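Local coordinates for nucleoporin NUP170 (Chaetomium thermophilum, PDB 5HAX), which probably serves as a structural scaffold protein of the nuclear pore complex, at residues L274-H279 against S341-F346; I251-M256 against K264-D269; G181-R186 against V235-N240; G565-A570 against I663-E668. All blocks are in the same frame, centred on the assembly; numbering follows the deposited sequence.

In the fold
Along the chain the contacts come in the order 3, 2, 1, 4. Contacts 1 to 3 lie in the beta-propeller part. Contact 3 joins the turn after strand 178-181 to the end of strand 230-236 in the next four-stranded sheet. Contact 2 pairs the last two strands of that sheet, with its centre about 15 Å from that of contact 3. Helix 270-279 follows directly and packs on strand 341-348 in contact 1, about 16 Å from contact 2 between centres. Contacts 1 and 3 join neighbouring sheets of the propeller; contact 2 holds one sheet together. Contact 4 stands apart in the largely helical part. Its centre is 53 to 59 Å from the others, and it touches none.

Contact 1 (L274-H279 against S341-F346); sequences LRDFAH and SMQLQF. With PO4 (phosphate ion), chain D.
Asp276 reaches from helix 270-279 to the backbone of Leu344. Its OD1 accepts a hydrogen bond from Leu344 N at 3.1 Å, with an angle of 162° at the hydrogen. The donor stands above the carboxylate plane, 38° out of it. The same oxygen forms a salt bridge with Lys268, which also bonds to Met342 O, so OD1 is gripped twice. Nearer the backbone the packing is close: Asp276 CB lies 3.8 Å from Leu344 CB. The CG of Leu344 is anti to its backbone N (chi1 170°), and its CD2 branch comes up to Phe277 CB at 4.1 Å. The Phe277 ring is buried and meets Phe287 edge-to-face. In the propeller this helix follows strand 263-268, the outermost strand of one sheet, and lies on strand 341-348 of the next. That strand carries a classic beta bulge, where Gln345 and Phe346 both face Phe320. The solvent side is looser. Gln343 is exposed there, its chain slanting across Asp276 with little overlap. Arg275 takes no part in the strand contact; its guanidinium edge binds a phosphate ion, probably from the crystallisation liquor. Its NH2 is 2.9 Å from phosphate O1, and its NE also bonds to O1. Ser272 holds the phosphate as well.

Contact 2 (I251-M256 against K264-D269); sequences IRTYHM and KVIEKD
A beta hairpin of strands 251-255 and 263-268 closes one edge of a four-stranded antiparallel propeller sheet, with Thr253 paired with Ile266 near its middle. Ile251 and Lys268 form a hydrogen-bonded pair, as do Thr253 and Ile266, where Thr253 N is 2.9 Å from Ile266 O. Nearer the turn the register slips by one. Val265 and Ile266 both face Thr253 in a classic beta bulge. Thr253 O takes Val265 N at 2.9 Å and Ile266 N in a weaker bond. On the face of Thr253 and Ile266 the side chains run side by side, with CB to CB at 3.8 Å, and Met342 of strand 341-348 covers them. On the other face Lys264 CG lies over the Tyr254 ring in a CH-pi contact, 4.0 Å from its centroid. The Lys264 chain then bends at chi2 and chi3 and brings NZ to Glu267 OE1 at 2.9 Å. Arg252 lies alongside Glu267. Its NE makes a weak bond to the same OE1 at 3.2 Å, and the flat groups are turned 62° apart. Arg252 is held more strongly by Glu228. Arg252, Lys264 and Glu267 thus form a salt-bridge network, in which two cations share one carboxylate oxygen and would probably favour its ionised form.

Contact 3 (G181-R186 against V235-N240); sequences GTKDGR and VDDTRN
Asp237 holds its CG anti to the carbonyl carbon (chi1 -68°), which turns the carboxylate onto Lys183 N and the side chain of Thr182. Lys183 N gives a straight hydrogen bond to Asp237 OD1, 3.2 Å long with an angle of 169°. The donor lies above the carboxylate plane, 43° out of it. Asp237 OD1 also touches Thr182 CB at 3.4 Å. A water donates to Asp237 OD2 and to Gly181 O, each at 2.7 Å, and so bridges the two loops. Lys183 NZ does not reach the carboxylate; it folds back to lie 3.9 Å from Asp237 CB. Both segments are hairpin turns of neighbouring four-stranded sheets in the propeller. The first joins strand 178-181 to strand 187-190, and the second joins strand 230-236 to strand 241-246. The first is a type I turn from Thr182 to Gly185. Thr182 OG1 sits between its own N and carbonyl carbon, and there it accepts Arg186 N at 3.0 Å across the loop. With an alanine at Asp237, Lys183 N is likely to lose its acceptor and the bridging water its bond to this side chain. Val235 CG1 meets Thr182 CG2 at 4.1 Å, the two side chains crossing at about a right angle. In the second turn Asp236 OD1 takes the Thr238 hydroxyl OG1 at 2.7 Å, while its OD2 forms a salt bridge with Arg239.

Contact 4 (G565-A570 against I663-E668); sequences GQPRLA and IANQKE
Pro567 sets its ring against the first two turns of helix 663-694, across the side chain of Glu668. The two side chains cross at about a right angle. Pro567 CG touches Glu668 CB at 3.6 Å, and Pro567 CB lies 3.6 Å from Glu668 OE1. The Glu668 chain explains the second contact. It starts out with CG anti to the backbone N (chi1 179°) and then bends at chi2 (78°), which folds the carboxylate back beside the proline ring. The ring also sits near the helix backbone, with Pro567 CG 3.8 Å from Ala664 O. That oxygen already accepts Glu668 N within the helix. Ala664 points its methyl at the other side of the proline. Its CB is 3.7 Å from Pro567 O and 4.1 Å from Pro567 CB, so this small side chain fits against the backbone of the loop. Asn665 adds a looser touch, with OD1 4.0 Å from Pro567 CG. No hydrogen bond joins the two segments; the contact is van der Waals packing. The polar end of Glu668 is bound to other residues instead, with OE2 on the hydroxyl of Ser585. Replacing Glu668 by alanine would probably open a gap beside Pro567 CB, where the bent chain and OE1 now lie, and leave Ser585 OG without this partner. Arg568 turns away from the helix. Just beyond Pro567 the chain enters the short strand 568-569, which pairs antiparallel with strand 582-583 through Arg568 and Arg583. The contact therefore lays a small two-stranded sheet, leading on to helix 586-599, against the start of the long helix 663-694.

Contact 1 (L274-H279 against S341-F346)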
# COMPACT_ATOMS: atom_id res chain seq x y z
N LEU A 274 -20.92 21.76 1.28
CA LEU A 274 -22.08 21.87 0.41
C LEU A 274 -22.01 23.11 -0.48
O LEU A 274 -22.47 23.08 -1.63
CB LEU A 274 -23.36 21.89 1.24
CG LEU A 274 -23.76 20.54 1.84
CD1 LEU A 274 -24.76 20.73 2.97
CD2 LEU A 274 -24.35 19.64 0.77
N ARG A 275 -21.44 24.20 0.03
CA ARG A 275 -21.29 25.40 -0.79
C ARG A 275 -20.30 25.17 -1.92
O ARG A 275 -20.57 25.53 -3.08
CB ARG A 275 -20.86 26.58 0.09
CG ARG A 275 -20.75 27.89 -0.66
CD ARG A 275 -20.78 29.09 0.27
NE ARG A 275 -20.02 28.85 1.50
CZ ARG A 275 -20.57 28.53 2.68
NH1 ARG A 275 -21.88 28.41 2.81
NH2 ARG A 275 -19.79 28.33 3.73
N ASP A 276 -19.15 24.56 -1.62
CA ASP A 276 -18.23 24.15 -2.68
C ASP A 276 -18.93 23.28 -3.70
O ASP A 276 -18.80 23.49 -4.91
CB ASP A 276 -17.03 23.40 -2.09
CG ASP A 276 -16.20 24.25 -1.15
OD1 ASP A 276 -15.42 23.67 -0.36
OD2 ASP A 276 -16.32 25.49 -1.20
N PHE A 277 -19.69 22.29 -3.22
CA PHE A 277 -20.38 21.37 -4.11
C PHE A 277 -21.36 22.10 -5.03
O PHE A 277 -21.50 21.75 -6.21
CB PHE A 277 -21.10 20.31 -3.28
CG PHE A 277 -21.76 19.24 -4.08
CD1 PHE A 277 -21.02 18.42 -4.92
CD2 PHE A 277 -23.12 19.02 -3.98
CE1 PHE A 277 -21.62 17.42 -5.65
CE2 PHE A 277 -23.74 18.02 -4.71
CZ PHE A 277 -22.98 17.22 -5.55
N ALA A 278 -22.03 23.13 -4.51
CA ALA A 278 -22.99 23.87 -5.32
C ALA A 278 -22.31 24.67 -6.41
O ALA A 278 -22.89 24.89 -7.48
CB ALA A 278 -23.83 24.79 -4.43
N HIS A 279 -21.08 25.12 -6.17
CA HIS A 279 -20.32 25.86 -7.18
C HIS A 279 -19.76 24.96 -8.27
O HIS A 279 -19.28 25.47 -9.29
CB HIS A 279 -19.17 26.63 -6.51
CG HIS A 279 -19.63 27.69 -5.56
ND1 HIS A 279 -18.76 28.55 -4.93
CD2 HIS A 279 -20.87 28.03 -5.14
CE1 HIS A 279 -19.44 29.38 -4.16
NE2 HIS A 279 -20.72 29.09 -4.27
N SER A 341 -6.54 26.60 4.35
CA SER A 341 -7.80 26.52 3.62
C SER A 341 -7.99 25.10 3.13
O SER A 341 -7.03 24.38 2.86
CB SER A 341 -7.81 27.50 2.43
OG SER A 341 -9.02 27.40 1.70
N MET A 342 -9.26 24.69 3.03
CA MET A 342 -9.63 23.37 2.53
C MET A 342 -10.87 23.52 1.67
O MET A 342 -11.82 24.20 2.05
CB MET A 342 -9.89 22.38 3.68
CG MET A 342 -10.47 21.04 3.23
SD MET A 342 -10.66 19.86 4.58
CE MET A 342 -8.95 19.42 4.89
N GLN A 343 -10.87 22.86 0.51
CA GLN A 343 -11.93 23.02 -0.47
C GLN A 343 -12.26 21.69 -1.12
O GLN A 343 -11.37 20.94 -1.51
CB GLN A 343 -11.52 24.04 -1.54
CG GLN A 343 -12.59 24.30 -2.59
CD GLN A 343 -12.15 25.32 -3.63
OE1 GLN A 343 -11.15 26.01 -3.44
NE2 GLN A 343 -12.90 25.41 -4.72
N LEU A 344 -13.56 21.42 -1.25
CA LEU A 344 -14.01 20.26 -2.01
C LEU A 344 -13.82 20.53 -3.50
O LEU A 344 -14.45 21.44 -4.06
CB LEU A 344 -15.48 19.95 -1.70
CG LEU A 344 -16.14 18.91 -2.60
CD1 LEU A 344 -15.31 17.63 -2.65
CD2 LEU A 344 -17.55 18.61 -2.12
N GLN A 345 -12.97 19.74 -4.14
CA GLN A 345 -12.57 19.94 -5.53
C GLN A 345 -13.15 18.92 -6.49
O GLN A 345 -13.58 19.29 -7.58
CB GLN A 345 -11.04 19.90 -5.64
CG GLN A 345 -10.31 21.05 -4.96
CD GLN A 345 -10.34 22.32 -5.78
OE1 GLN A 345 -11.14 22.46 -6.71
NE2 GLN A 345 -9.47 23.26 -5.44
N PHE A 346 -13.18 17.64 -6.10
CA PHE A 346 -13.52 16.56 -7.01
C PHE A 346 -14.39 15.54 -6.29
O PHE A 346 -14.18 15.26 -5.10
CB PHE A 346 -12.24 15.89 -7.55
CG PHE A 346 -12.49 14.64 -8.33
CD1 PHE A 346 -12.39 13.40 -7.73
CD2 PHE A 346 -12.83 14.70 -9.67
CE1 PHE A 346 -12.63 12.24 -8.45
CE2 PHE A 346 -13.07 13.55 -10.39
CZ PHE A 346 -12.97 12.32 -9.78
P PO4 D . -16.15 29.02 2.82
O1 PO4 D . -17.20 28.03 2.38
O2 PO4 D . -15.86 28.84 4.29
O3 PO4 D . -16.65 30.42 2.57
O4 PO4 D . -14.88 28.79 2.03

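Contact 2 (I251-M256 against K264-D269)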
# COMPACT_ATOMS: atom_id res chain seq x y z
N ILE A 251 -15.12 18.77 9.52
CA ILE A 251 -13.74 18.30 9.34
C ILE A 251 -12.81 19.36 9.92
O ILE A 251 -12.82 20.51 9.48
CB ILE A 251 -13.42 18.05 7.86
CG1 ILE A 251 -14.37 17.02 7.26
CG2 ILE A 251 -11.97 17.61 7.70
CD1 ILE A 251 -14.23 16.85 5.76
N ARG A 252 -12.01 18.96 10.90
CA ARG A 252 -11.02 19.84 11.52
C ARG A 252 -9.62 19.34 11.19
O ARG A 252 -9.36 18.13 11.24
CB ARG A 252 -11.22 19.90 13.03
CG ARG A 252 -12.51 20.59 13.45
CD ARG A 252 -12.72 20.52 14.96
NE ARG A 252 -13.83 21.37 15.41
CZ ARG A 252 -15.11 21.00 15.41
NH1 ARG A 252 -15.47 19.80 14.99
NH2 ARG A 252 -16.03 21.85 15.85
N THR A 253 -8.73 20.26 10.83
CA THR A 253 -7.35 19.96 10.49
C THR A 253 -6.44 20.59 11.53
O THR A 253 -6.57 21.78 11.84
CB THR A 253 -6.99 20.47 9.09
OG1 THR A 253 -7.89 19.92 8.13
CG2 THR A 253 -5.55 20.08 8.72
N TYR A 254 -5.51 19.79 12.06
CA TYR A 254 -4.53 20.24 13.04
C TYR A 254 -3.13 20.01 12.49
O TYR A 254 -2.89 19.01 11.81
CB TYR A 254 -4.70 19.50 14.37
CG TYR A 254 -6.06 19.64 15.01
CD1 TYR A 254 -7.14 18.91 14.56
CD2 TYR A 254 -6.25 20.50 16.08
CE1 TYR A 254 -8.39 19.03 15.14
CE2 TYR A 254 -7.50 20.63 16.68
CZ TYR A 254 -8.56 19.90 16.20
OH TYR A 254 -9.80 20.02 16.79
N HIS A 255 -2.22 20.93 12.79
CA HIS A 255 -0.84 20.85 12.31
C HIS A 255 0.10 20.70 13.50
O HIS A 255 -0.05 21.40 14.50
CB HIS A 255 -0.47 22.09 11.50
CG HIS A 255 0.95 22.08 11.01
ND1 HIS A 255 1.90 22.97 11.48
CD2 HIS A 255 1.58 21.29 10.11
CE1 HIS A 255 3.05 22.73 10.88
NE2 HIS A 255 2.89 21.72 10.05
N MET A 256 1.06 19.78 13.38
CA MET A 256 2.06 19.55 14.42
C MET A 256 3.27 20.43 14.11
O MET A 256 4.25 20.01 13.50
CB MET A 256 2.43 18.08 14.49
CG MET A 256 1.27 17.18 14.89
SD MET A 256 1.65 15.43 14.69
CE MET A 256 0.27 14.91 13.67
N LYS A 264 -4.83 23.93 15.70
CA LYS A 264 -5.93 23.86 14.75
C LYS A 264 -5.75 24.93 13.69
O LYS A 264 -5.57 26.11 14.00
CB LYS A 264 -7.27 24.05 15.46
CG LYS A 264 -8.46 23.51 14.67
CD LYS A 264 -9.73 24.35 14.85
CE LYS A 264 -10.13 24.49 16.31
NZ LYS A 264 -11.41 25.23 16.45
N VAL A 265 -5.78 24.52 12.42
CA VAL A 265 -5.51 25.42 11.31
C VAL A 265 -6.66 25.50 10.31
O VAL A 265 -6.72 26.48 9.55
CB VAL A 265 -4.21 25.03 10.58
CG1 VAL A 265 -3.00 25.32 11.46
CG2 VAL A 265 -4.24 23.56 10.18
N ILE A 266 -7.56 24.53 10.27
CA ILE A 266 -8.72 24.58 9.39
C ILE A 266 -9.91 23.97 10.13
O ILE A 266 -9.76 22.98 10.86
CB ILE A 266 -8.49 23.83 8.06
CG1 ILE A 266 -7.17 24.27 7.41
CG2 ILE A 266 -9.66 24.07 7.11
CD1 ILE A 266 -6.81 23.48 6.17
N GLU A 267 -11.08 24.56 9.93
CA GLU A 267 -12.35 24.01 10.41
C GLU A 267 -13.37 24.21 9.30
O GLU A 267 -13.70 25.35 8.96
CB GLU A 267 -12.79 24.69 11.71
CG GLU A 267 -14.06 24.11 12.30
CD GLU A 267 -14.35 24.63 13.70
OE1 GLU A 267 -13.51 24.41 14.61
OE2 GLU A 267 -15.40 25.27 13.90
N LYS A 268 -13.85 23.11 8.73
CA LYS A 268 -14.73 23.14 7.56
C LYS A 268 -15.97 22.31 7.88
O LYS A 268 -15.90 21.08 7.96
CB LYS A 268 -14.02 22.60 6.33
CG LYS A 268 -14.76 22.82 5.02
CD LYS A 268 -14.03 22.18 3.86
CE LYS A 268 -14.72 22.46 2.54
NZ LYS A 268 -14.66 23.90 2.17
N ASP A 269 -17.12 22.98 8.05
CA ASP A 269 -18.35 22.28 8.37
C ASP A 269 -19.04 21.80 7.09
O ASP A 269 -18.64 22.12 5.97
CB ASP A 269 -19.29 23.17 9.20
CG ASP A 269 -19.64 24.48 8.51
OD1 ASP A 269 -19.55 24.58 7.27
OD2 ASP A 269 -20.04 25.42 9.24
O HOH W 1 -14.54 24.40 17.63

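Contact 3 (G181-R186 against V235-N240)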
# COMPACT_ATOMS: atom_id res chain seq x y z
N GLY A 181 -1.65 7.02 16.50
CA GLY A 181 -0.24 7.25 16.76
C GLY A 181 0.47 7.73 15.51
O GLY A 181 0.13 7.36 14.39
N THR A 182 1.48 8.57 15.73
CA THR A 182 2.32 9.06 14.65
C THR A 182 3.57 8.20 14.50
O THR A 182 3.90 7.37 15.35
CB THR A 182 2.73 10.51 14.89
OG1 THR A 182 3.66 10.58 15.98
CG2 THR A 182 1.52 11.39 15.19
N LYS A 183 4.27 8.42 13.39
CA LYS A 183 5.52 7.72 13.12
C LYS A 183 6.52 7.87 14.26
O LYS A 183 7.29 6.95 14.54
CB LYS A 183 6.13 8.25 11.82
CG LYS A 183 7.18 7.36 11.19
CD LYS A 183 7.64 7.90 9.84
CE LYS A 183 8.36 9.24 9.97
NZ LYS A 183 7.45 10.42 9.91
N ASP A 184 6.51 9.02 14.94
CA ASP A 184 7.46 9.33 16.00
C ASP A 184 6.97 8.91 17.38
O ASP A 184 7.63 9.22 18.37
CB ASP A 184 7.77 10.83 16.00
CG ASP A 184 8.35 11.31 14.69
OD1 ASP A 184 9.16 10.57 14.08
OD2 ASP A 184 8.00 12.43 14.25
N GLY A 185 5.82 8.24 17.47
CA GLY A 185 5.32 7.76 18.74
C GLY A 185 4.40 8.69 19.49
O GLY A 185 4.05 8.40 20.64
N ARG A 186 3.99 9.81 18.89
CA ARG A 186 3.03 10.69 19.53
C ARG A 186 1.66 10.03 19.57
O ARG A 186 1.23 9.40 18.59
CB ARG A 186 2.95 12.03 18.80
CG ARG A 186 4.27 12.79 18.75
CD ARG A 186 4.10 14.15 18.09
NE ARG A 186 3.36 15.09 18.93
CZ ARG A 186 3.16 16.37 18.63
NH1 ARG A 186 3.64 16.88 17.50
NH2 ARG A 186 2.48 17.14 19.46
N VAL A 235 -4.35 10.41 10.94
CA VAL A 235 -3.00 10.98 10.93
C VAL A 235 -2.44 10.94 9.52
O VAL A 235 -2.68 9.99 8.77
CB VAL A 235 -2.07 10.21 11.89
CG1 VAL A 235 -0.63 10.72 11.78
CG2 VAL A 235 -2.56 10.32 13.33
N ASP A 236 -1.68 11.98 9.16
CA ASP A 236 -0.86 11.99 7.94
C ASP A 236 0.53 12.49 8.31
O ASP A 236 0.76 13.70 8.39
CB ASP A 236 -1.49 12.84 6.85
CG ASP A 236 -0.70 12.80 5.55
OD1 ASP A 236 0.25 11.99 5.46
OD2 ASP A 236 -1.02 13.58 4.63
N ASP A 237 1.46 11.55 8.51
CA ASP A 237 2.82 11.89 8.92
C ASP A 237 3.55 12.67 7.84
O ASP A 237 4.40 13.52 8.16
CB ASP A 237 3.60 10.62 9.25
CG ASP A 237 3.09 9.94 10.51
OD1 ASP A 237 2.91 10.63 11.53
OD2 ASP A 237 2.88 8.71 10.47
N THR A 238 3.26 12.41 6.56
CA THR A 238 3.98 13.07 5.47
C THR A 238 3.73 14.57 5.45
O THR A 238 4.53 15.31 4.85
CB THR A 238 3.58 12.47 4.12
OG1 THR A 238 2.23 12.82 3.81
CG2 THR A 238 3.73 10.95 4.14
N ARG A 239 2.65 15.03 6.08
CA ARG A 239 2.34 16.45 6.16
C ARG A 239 2.31 16.96 7.60
O ARG A 239 2.03 18.15 7.81
CB ARG A 239 0.98 16.73 5.50
CG ARG A 239 0.82 16.14 4.11
CD ARG A 239 -0.54 16.48 3.54
NE ARG A 239 -0.94 15.60 2.45
CZ ARG A 239 -0.85 15.90 1.15
NH1 ARG A 239 -1.26 15.02 0.25
NH2 ARG A 239 -0.36 17.07 0.76
N ASN A 240 2.60 16.11 8.58
CA ASN A 240 2.51 16.46 10.00
C ASN A 240 1.12 16.98 10.36
O ASN A 240 0.98 17.91 11.15
CB ASN A 240 3.59 17.48 10.38
CG ASN A 240 4.99 16.91 10.28
OD1 ASN A 240 5.20 15.71 10.48
ND2 ASN A 240 5.96 17.76 9.97
O HOH W 2 1.21 7.11 11.94

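Contact 4 (G565-A570 against I663-E668)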
# COMPACT_ATOMS: atom_id res chain seq x y z
N GLY A 565 3.79 -8.83 -32.56
CA GLY A 565 4.02 -7.83 -33.59
C GLY A 565 5.33 -8.06 -34.33
O GLY A 565 5.86 -9.18 -34.38
N GLN A 566 5.85 -6.99 -34.92
CA GLN A 566 7.05 -7.09 -35.74
C GLN A 566 7.65 -5.69 -35.91
O GLN A 566 6.96 -4.69 -35.69
CB GLN A 566 6.73 -7.70 -37.11
CG GLN A 566 5.73 -6.91 -37.94
CD GLN A 566 5.42 -7.57 -39.26
OE1 GLN A 566 5.62 -8.77 -39.44
NE2 GLN A 566 4.94 -6.78 -40.22
N PRO A 567 8.92 -5.61 -36.29
CA PRO A 567 9.56 -4.31 -36.49
C PRO A 567 9.23 -3.71 -37.85
O PRO A 567 8.98 -4.42 -38.83
CB PRO A 567 11.06 -4.64 -36.40
CG PRO A 567 11.13 -6.05 -36.92
CD PRO A 567 9.87 -6.72 -36.44
N ARG A 568 9.27 -2.37 -37.92
CA ARG A 568 8.84 -1.66 -39.12
C ARG A 568 9.59 -0.34 -39.26
O ARG A 568 10.01 0.26 -38.27
CB ARG A 568 7.33 -1.39 -39.09
CG ARG A 568 6.48 -2.60 -39.44
CD ARG A 568 5.03 -2.40 -39.03
NE ARG A 568 4.20 -3.53 -39.42
CZ ARG A 568 3.56 -3.63 -40.58
NH1 ARG A 568 3.64 -2.66 -41.48
NH2 ARG A 568 2.82 -4.70 -40.84
N LEU A 569 9.74 0.09 -40.51
CA LEU A 569 10.27 1.42 -40.80
C LEU A 569 9.23 2.49 -40.46
O LEU A 569 8.03 2.31 -40.71
CB LEU A 569 10.66 1.53 -42.27
CG LEU A 569 11.81 0.67 -42.79
CD1 LEU A 569 11.96 0.84 -44.30
CD2 LEU A 569 13.11 1.03 -42.09
N ALA A 570 9.69 3.60 -39.91
CA ALA A 570 8.80 4.70 -39.55
C ALA A 570 8.30 5.43 -40.79
O ALA A 570 9.07 6.08 -41.49
CB ALA A 570 9.50 5.67 -38.61
N ILE A 663 16.22 -4.19 -43.10
CA ILE A 663 16.84 -3.34 -42.09
C ILE A 663 16.05 -3.41 -40.79
O ILE A 663 16.63 -3.31 -39.70
CB ILE A 663 16.94 -1.89 -42.59
CG1 ILE A 663 17.43 -1.82 -44.04
CG2 ILE A 663 17.85 -1.07 -41.68
CD1 ILE A 663 16.50 -1.03 -44.94
N ALA A 664 14.73 -3.58 -40.88
CA ALA A 664 13.89 -3.65 -39.69
C ALA A 664 14.24 -4.88 -38.86
O ALA A 664 14.61 -4.76 -37.69
CB ALA A 664 12.42 -3.67 -40.10
N ASN A 665 14.11 -6.06 -39.46
CA ASN A 665 14.45 -7.29 -38.75
C ASN A 665 15.91 -7.29 -38.30
O ASN A 665 16.26 -7.96 -37.32
CB ASN A 665 14.18 -8.50 -39.64
CG ASN A 665 12.76 -8.51 -40.18
OD1 ASN A 665 11.84 -8.98 -39.52
ND2 ASN A 665 12.59 -7.99 -41.39
N GLN A 666 16.77 -6.54 -38.99
CA GLN A 666 18.16 -6.43 -38.59
C GLN A 666 18.29 -5.75 -37.23
O GLN A 666 18.89 -6.29 -36.30
CB GLN A 666 18.95 -5.66 -39.65
CG GLN A 666 19.68 -6.54 -40.65
CD GLN A 666 20.83 -7.30 -40.01
OE1 GLN A 666 21.37 -6.88 -38.99
NE2 GLN A 666 21.22 -8.41 -40.62
N LYS A 667 17.72 -4.55 -37.11
CA LYS A 667 17.80 -3.82 -35.84
C LYS A 667 16.99 -4.50 -34.75
O LYS A 667 17.31 -4.36 -33.57
CB LYS A 667 17.34 -2.38 -36.04
CG LYS A 667 18.17 -1.60 -37.06
CD LYS A 667 19.62 -1.46 -36.62
CE LYS A 667 20.44 -0.66 -37.62
NZ LYS A 667 21.87 -0.55 -37.22
N GLU A 668 15.94 -5.24 -35.13
CA GLU A 668 15.22 -6.06 -34.16
C GLU A 668 16.15 -7.11 -33.56
O GLU A 668 16.17 -7.31 -32.34
CB GLU A 668 14.02 -6.72 -34.84
CG GLU A 668 13.17 -7.63 -33.96
CD GLU A 668 12.24 -6.88 -33.03
OE1 GLU A 668 12.15 -5.63 -33.13
OE2 GLU A 668 11.59 -7.53 -32.19